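Local structure of L-Ribose isomerase (Acinetobacter, 4Q0P) at residues 101-106 / 214-219; 124-129 / 191-196. The protein probably interconverts L-ribose and L-ribulose, as a metal-dependent aldose-ketose isomerase of the cupin type that holds beta-L-ribopyranose beside a cobalt ion. One frame throughout, in Å; residues are numbered along the deposited sequence.

Contact 1 of 2, residues 101-106 / 214-219; sequences LCDKLM and REVSTY. With 0MK (beta-L-ribopyranose), chain C.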
loop_
_atom_site.group_PDB
_atom_site.type_symbol
_atom_site.label_atom_id
_atom_site.label_comp_id
_atom_site.label_asym_id
_atom_site.label_seq_id
_atom_site.Cartn_x
_atom_site.Cartn_y
_atom_site.Cartn_z
ATOM N N LEU A 101 24.368 5.180 8.359
ATOM C CA LEU A 101 23.037 5.166 7.755
ATOM C C LEU A 101 21.945 4.904 8.782
ATOM O O LEU A 101 21.946 3.871 9.449
ATOM C CB LEU A 101 22.977 4.092 6.670
ATOM C CG LEU A 101 23.934 4.296 5.495
ATOM C CD1 LEU A 101 24.034 3.010 4.674
ATOM C CD2 LEU A 101 23.452 5.459 4.646
ATOM N N CYS A 102 21.009 5.838 8.906
ATOM C CA CYS A 102 19.916 5.683 9.856
ATOM C C CYS A 102 18.577 5.827 9.127
ATOM O O CYS A 102 18.297 6.863 8.515
ATOM C CB CYS A 102 20.043 6.723 10.972
ATOM S SG CYS A 102 18.750 6.651 12.235
ATOM N N ASP A 103 17.766 4.771 9.185
ATOM C CA ASP A 103 16.461 4.747 8.527
ATOM C C ASP A 103 15.420 4.597 9.621
ATOM O O ASP A 103 15.524 3.702 10.452
ATOM C CB ASP A 103 16.371 3.541 7.576
ATOM C CG ASP A 103 15.230 3.658 6.571
ATOM O OD1 ASP A 103 14.117 4.079 6.953
ATOM O OD2 ASP A 103 15.446 3.308 5.386
ATOM N N LYS A 104 14.419 5.468 9.629
ATOM C CA LYS A 104 13.384 5.387 10.648
ATOM C C LYS A 104 12.074 5.934 10.131
ATOM O O LYS A 104 12.041 6.718 9.177
ATOM C CB LYS A 104 13.787 6.182 11.887
ATOM C CG LYS A 104 13.714 7.705 11.707
ATOM C CD LYS A 104 15.070 8.369 11.968
ATOM C CE LYS A 104 16.093 8.004 10.899
ATOM N NZ LYS A 104 17.383 8.748 11.081
ATOM N N LEU A 105 10.992 5.507 10.771
ATOM C CA LEU A 105 9.663 5.965 10.426
ATOM C C LEU A 105 9.266 6.841 11.607
ATOM O O LEU A 105 9.431 6.433 12.751
ATOM C CB LEU A 105 8.697 4.779 10.321
ATOM C CG LEU A 105 7.384 5.155 9.635
ATOM C CD1 LEU A 105 7.699 5.451 8.155
ATOM C CD2 LEU A 105 6.354 4.024 9.753
ATOM N N MET A 106 8.761 8.041 11.339
ATOM C CA MET A 106 8.365 8.943 12.417
ATOM C C MET A 106 6.883 9.258 12.294
ATOM O O MET A 106 6.384 9.521 11.202
ATOM C CB MET A 106 9.201 10.235 12.368
ATOM C CG MET A 106 10.706 9.988 12.477
ATOM S SD MET A 106 11.746 11.486 12.444
ATOM C CE MET A 106 11.195 12.229 10.912
ATOM N N ARG A 214 9.252 8.977 6.464
ATOM C CA ARG A 214 10.411 8.112 6.478
ATOM C C ARG A 214 11.647 9.003 6.440
ATOM O O ARG A 214 11.811 9.824 5.535
ATOM C CB ARG A 214 10.434 7.182 5.261
ATOM C CG ARG A 214 11.698 6.315 5.228
ATOM C CD ARG A 214 11.856 5.533 3.931
ATOM N NE ARG A 214 10.819 4.523 3.735
ATOM C CZ ARG A 214 11.008 3.211 3.869
ATOM N NH1 ARG A 214 10.002 2.372 3.664
ATOM N NH2 ARG A 214 12.199 2.739 4.206
ATOM N N GLU A 215 12.517 8.856 7.424
ATOM C CA GLU A 215 13.729 9.646 7.435
ATOM C C GLU A 215 14.932 8.778 7.130
ATOM O O GLU A 215 15.107 7.704 7.711
ATOM C CB GLU A 215 13.943 10.319 8.787
ATOM C CG GLU A 215 15.289 11.039 8.871
ATOM C CD GLU A 215 15.524 11.673 10.218
ATOM O OE1 GLU A 215 14.758 12.590 10.578
ATOM O OE2 GLU A 215 16.471 11.254 10.921
ATOM N N VAL A 216 15.743 9.244 6.190
ATOM C CA VAL A 216 16.966 8.559 5.816
ATOM C C VAL A 216 18.042 9.601 6.101
ATOM O O VAL A 216 18.088 10.658 5.462
ATOM C CB VAL A 216 16.970 8.156 4.320
ATOM C CG1 VAL A 216 18.338 7.676 3.923
ATOM C CG2 VAL A 216 15.945 7.032 4.072
ATOM N N SER A 217 18.884 9.315 7.089
ATOM C CA SER A 217 19.931 10.249 7.479
ATOM C C SER A 217 21.220 9.515 7.799
ATOM O O SER A 217 21.287 8.289 7.723
ATOM C CB SER A 217 19.489 11.023 8.723
ATOM O OG SER A 217 19.574 10.194 9.870
ATOM N N THR A 218 22.252 10.277 8.149
ATOM C CA THR A 218 23.520 9.682 8.525
ATOM C C THR A 218 23.310 9.163 9.950
ATOM O O THR A 218 22.236 9.365 10.532
ATOM C CB THR A 218 24.666 10.725 8.466
ATOM O OG1 THR A 218 24.305 11.894 9.213
ATOM C CG2 THR A 218 24.931 11.127 7.022
ATOM N N TYR A 219 24.319 8.500 10.508
ATOM C CA TYR A 219 24.216 7.919 11.844
ATOM C C TYR A 219 23.603 8.855 12.877
ATOM O O TYR A 219 23.887 10.049 12.896
ATOM C CB TYR A 219 25.595 7.469 12.328
ATOM C CG TYR A 219 25.553 6.540 13.518
ATOM C CD1 TYR A 219 25.297 5.175 13.353
ATOM C CD2 TYR A 219 25.780 7.015 14.809
ATOM C CE1 TYR A 219 25.274 4.305 14.444
ATOM C CE2 TYR A 219 25.760 6.152 15.910
ATOM C CZ TYR A 219 25.507 4.799 15.716
ATOM O OH TYR A 219 25.502 3.942 16.791
HETATM C C1 0MK C . 15.242 13.578 13.465
HETATM C C2 0MK C . 15.564 12.103 13.689
HETATM C C3 0MK C . 15.334 11.708 15.153
HETATM C C4 0MK C . 15.982 12.694 16.143
HETATM C C5 0MK C . 15.684 14.152 15.777
HETATM O O1 0MK C . 13.863 13.800 13.706
HETATM O O2 0MK C . 16.910 11.843 13.316
HETATM O O3 0MK C . 15.855 10.405 15.372
HETATM O O4 0MK C . 17.384 12.484 16.195
HETATM O O5 0MK C . 15.997 14.393 14.388
#
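Lys-104 and Glu-215 face each other as an antiparallel hydrogen-bonded pair, and their side chains rise on the same face of the sheet toward the bound sugar. Glu-215 stands straight up: CG lies anti to the backbone N (chi1 174°) and the chain stays extended beyond it, lifting the carboxylate until OE2 receives a hydrogen bond from O2 of beta-L-ribopyranose at 2.5 Å. Lys-104 instead folds over its partner. Its CG sits between the backbone N and carbonyl carbon (chi1 73°), and bends at chi2 and chi3 carry CD and CE across the Glu-215 side chain, CE 3.7 Å from Glu-215 CG. The ammonium is modelled in a salt bridge to Glu-215 OE2, but its exact place is doubtful because it crowds Cys-102 SG. Ser-217 OG reaches on to the next residue and donates to Thr-218 O, 2.9 Å away, on a lone pair in the carbonyl plane. Met-106 completes this inner row: its bent end puts CE 3.6 Å from Glu-215 OE1 and SD 3.4 Å from O1 of the sugar.

On the other face Asp-103 OD2 reaches the edge of the Arg-214 guanidinium in a long salt bridge to NH2 (3.5 Å), the two planar groups turned 77° apart. Both have stronger partners: Tyr-38 for Asp-103, Glu-127 of the second subunit for Arg-214. Lys-190 of that subunit also pairs with Asp-103, so this face belongs to the subunit interface.

Backbone bonds bind the strands, Glu-215 N reaching Lys-104 O at 2.8 Å. Strand 101-108 has strand 73-82 on its other side, and strand 211-217 is flanked beyond by strand 124-130.

Contact 2 of 2, residues 124-129 / 191-196; sequences ESYEVV and FVMHRK. With CO (cobalt (II) ion), chain B; 0MK (beta-L-ribopyranose), chain C.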
loop_
_atom_site.group_PDB
_atom_site.type_symbol
_atom_site.label_atom_id
_atom_site.label_comp_id
_atom_site.label_asym_id
_atom_site.label_seq_id
_atom_site.Cartn_x
_atom_site.Cartn_y
_atom_site.Cartn_z
ATOM N N GLU A 124 19.874 14.852 7.438
ATOM C CA GLU A 124 18.658 14.064 7.230
ATOM C C GLU A 124 17.976 14.334 5.892
ATOM O O GLU A 124 18.278 15.309 5.203
ATOM C CB GLU A 124 17.633 14.371 8.334
ATOM C CG GLU A 124 18.223 14.681 9.699
ATOM C CD GLU A 124 17.196 15.211 10.706
ATOM O OE1 GLU A 124 16.186 15.832 10.299
ATOM O OE2 GLU A 124 17.416 15.018 11.918
ATOM N N SER A 125 17.031 13.463 5.547
ATOM C CA SER A 125 16.248 13.597 4.326
ATOM C C SER A 125 14.856 13.096 4.690
ATOM O O SER A 125 14.725 12.174 5.495
ATOM C CB SER A 125 16.833 12.752 3.190
ATOM O OG SER A 125 16.625 11.366 3.405
ATOM N N TYR A 126 13.825 13.711 4.111
ATOM C CA TYR A 126 12.452 13.320 4.404
ATOM C C TYR A 126 11.674 12.835 3.198
ATOM O O TYR A 126 11.807 13.366 2.089
ATOM C CB TYR A 126 11.657 14.484 5.014
ATOM C CG TYR A 126 12.385 15.251 6.087
ATOM C CD1 TYR A 126 12.975 14.598 7.166
ATOM C CD2 TYR A 126 12.498 16.638 6.013
ATOM C CE1 TYR A 126 13.669 15.310 8.145
ATOM C CE2 TYR A 126 13.185 17.360 6.982
ATOM C CZ TYR A 126 13.772 16.694 8.040
ATOM O OH TYR A 126 14.482 17.407 8.976
ATOM N N GLU A 127 10.847 11.830 3.448
ATOM C CA GLU A 127 9.959 11.249 2.449
ATOM C C GLU A 127 8.622 11.084 3.164
ATOM O O GLU A 127 8.495 10.242 4.054
ATOM C CB GLU A 127 10.465 9.880 1.997
ATOM C CG GLU A 127 9.564 9.201 0.970
ATOM C CD GLU A 127 9.923 7.742 0.754
ATOM O OE1 GLU A 127 11.126 7.443 0.655
ATOM O OE2 GLU A 127 9.005 6.900 0.676
ATOM N N VAL A 128 7.629 11.892 2.808
ATOM C CA VAL A 128 6.337 11.767 3.469
ATOM C C VAL A 128 5.624 10.537 2.928
ATOM O O VAL A 128 5.569 10.322 1.712
ATOM C CB VAL A 128 5.457 13.028 3.256
ATOM C CG1 VAL A 128 4.047 12.800 3.826
ATOM C CG2 VAL A 128 6.103 14.225 3.947
ATOM N N VAL A 129 5.092 9.721 3.830
ATOM C CA VAL A 129 4.386 8.510 3.416
ATOM C C VAL A 129 2.884 8.706 3.528
ATOM O O VAL A 129 2.122 8.265 2.665
ATOM C CB VAL A 129 4.792 7.306 4.285
ATOM C CG1 VAL A 129 4.140 6.027 3.749
ATOM C CG2 VAL A 129 6.295 7.184 4.308
ATOM N N PHE A 191 13.473 15.588 0.472
ATOM C CA PHE A 191 13.915 16.882 0.997
ATOM C C PHE A 191 15.080 16.694 1.972
ATOM O O PHE A 191 14.984 15.924 2.928
ATOM C CB PHE A 191 12.770 17.605 1.713
ATOM C CG PHE A 191 13.099 19.023 2.097
ATOM C CD1 PHE A 191 13.000 20.051 1.165
ATOM C CD2 PHE A 191 13.524 19.329 3.386
ATOM C CE1 PHE A 191 13.320 21.375 1.515
ATOM C CE2 PHE A 191 13.847 20.641 3.749
ATOM C CZ PHE A 191 13.744 21.667 2.810
ATOM N N VAL A 192 16.167 17.420 1.735
ATOM C CA VAL A 192 17.359 17.310 2.570
ATOM C C VAL A 192 17.511 18.396 3.638
ATOM O O VAL A 192 17.379 19.588 3.359
ATOM C CB VAL A 192 18.637 17.309 1.674
ATOM C CG1 VAL A 192 19.909 17.348 2.525
ATOM C CG2 VAL A 192 18.625 16.083 0.778
ATOM N N MET A 193 17.779 17.971 4.867
ATOM C CA MET A 193 18.017 18.904 5.962
ATOM C C MET A 193 19.489 18.715 6.335
ATOM O O MET A 193 19.848 17.768 7.047
ATOM C CB MET A 193 17.117 18.595 7.165
ATOM C CG MET A 193 17.274 19.581 8.337
ATOM S SD MET A 193 16.945 21.335 7.892
ATOM C CE MET A 193 15.243 21.256 7.382
ATOM N N HIS A 194 20.346 19.598 5.822
ATOM C CA HIS A 194 21.779 19.519 6.104
ATOM C C HIS A 194 22.059 19.674 7.587
ATOM O O HIS A 194 21.321 20.358 8.299
ATOM C CB HIS A 194 22.547 20.612 5.350
ATOM C CG HIS A 194 22.626 20.393 3.871
ATOM N ND1 HIS A 194 23.255 19.300 3.313
ATOM C CD2 HIS A 194 22.167 21.133 2.836
ATOM C CE1 HIS A 194 23.181 19.377 1.996
ATOM N NE2 HIS A 194 22.526 20.479 1.680
ATOM N N ARG A 195 23.130 19.030 8.046
ATOM C CA ARG A 195 23.542 19.114 9.441
ATOM C C ARG A 195 23.839 20.590 9.737
ATOM O O ARG A 195 24.064 21.369 8.816
ATOM C CB ARG A 195 24.801 18.270 9.665
ATOM C CG ARG A 195 25.953 18.630 8.735
ATOM C CD ARG A 195 27.210 17.853 9.076
ATOM N NE ARG A 195 27.154 16.459 8.642
ATOM C CZ ARG A 195 27.390 16.056 7.397
ATOM N NH1 ARG A 195 27.694 16.942 6.458
ATOM N NH2 ARG A 195 27.341 14.762 7.098
ATOM N N LYS A 196 23.821 20.958 11.015
ATOM C CA LYS A 196 24.082 22.332 11.465
ATOM C C LYS A 196 23.021 23.352 11.043
ATOM O O LYS A 196 23.306 24.535 10.861
ATOM C CB LYS A 196 25.474 22.795 11.018
ATOM C CG LYS A 196 26.624 22.058 11.713
ATOM C CD LYS A 196 27.974 22.546 11.207
ATOM C CE LYS A 196 29.142 21.940 11.991
ATOM N NZ LYS A 196 29.266 20.467 11.828
HETATM CO CO CO B . 16.679 16.447 13.247
HETATM C C1 0MK C . 15.242 13.578 13.465
HETATM C C2 0MK C . 15.564 12.103 13.689
HETATM C C3 0MK C . 15.334 11.708 15.153
HETATM C C4 0MK C . 15.982 12.694 16.143
HETATM C C5 0MK C . 15.684 14.152 15.777
HETATM O O1 0MK C . 13.863 13.800 13.706
HETATM O O2 0MK C . 16.910 11.843 13.316
HETATM O O3 0MK C . 15.855 10.405 15.372
HETATM O O4 0MK C . 17.384 12.484 16.195
HETATM O O5 0MK C . 15.997 14.393 14.388
HETATM O O HOH W 1 14.617 16.245 12.511
#
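The metal site of a cupin barrel and the end of one of its sheets come together here, where strand 124-130 carries a cobalt ligand and pairs with the short strand 191-193, outermost within this chain. Four backbone hydrogen bonds join the antiparallel strands through the pairs Glu-124 with Met-193 and Tyr-126 with Phe-191; the bond from Met-193 N to Glu-124 O is short, 2.7 Å.

Glu-124 extends from this backbone so that its two carboxylate oxygens have separate tasks. OE2 binds cobalt at 2.1 Å, while OE1 accepts a hydrogen bond from Tyr-126 OH (2.7 Å), met nearly along the C-O axis, and another from a cobalt-bound water. Tyr-126 is thus a second-shell residue that fixes the rotation of the metal-binding carboxylate. With CG anti to its carbonyl carbon (chi1 -45°), the tyrosine ring lies side by side with Phe-191, pointing the same way; its CD2 meets the edge of the phenylalanine ring at CD2, 3.9 Å off. Farther out, Met-193 CB packs obliquely against the phenol end, 3.4 Å from Tyr-126 OH, placing apolar cover next to this polar link. Met-133 and Leu-184, on strands of the second sheet, also pack on the tyrosine.

The ribose ring oxygen O5 also binds cobalt, at 2.5 Å. His-117, His-119 and His-199 supply the remaining protein ligands, and this three-histidine, one-glutamate set is the classic metal site of the cupin fold.

Contacts 1 and 2 belong to one antiparallel sheet, their centres about 9 Å apart. Strands run across it in the order 73-82, 101-108, 211-217, 124-130, 191-193, so the middle of this row couples the two pairings: Arg-214 N probably bonds to Glu-127 O, and Ser-125 OG to Val-216 O. Along the chain, 124-129 and 191-196 both fall between 101-106 and 214-219, an order in which the chain leaves the sheet and returns to it. The shared inner face brings a sugar-binding strand beside a metal-binding one, so both contacts reach the same ribopyranose; both also touch the second subunit, in contact 1 through the face turned away from the sugar.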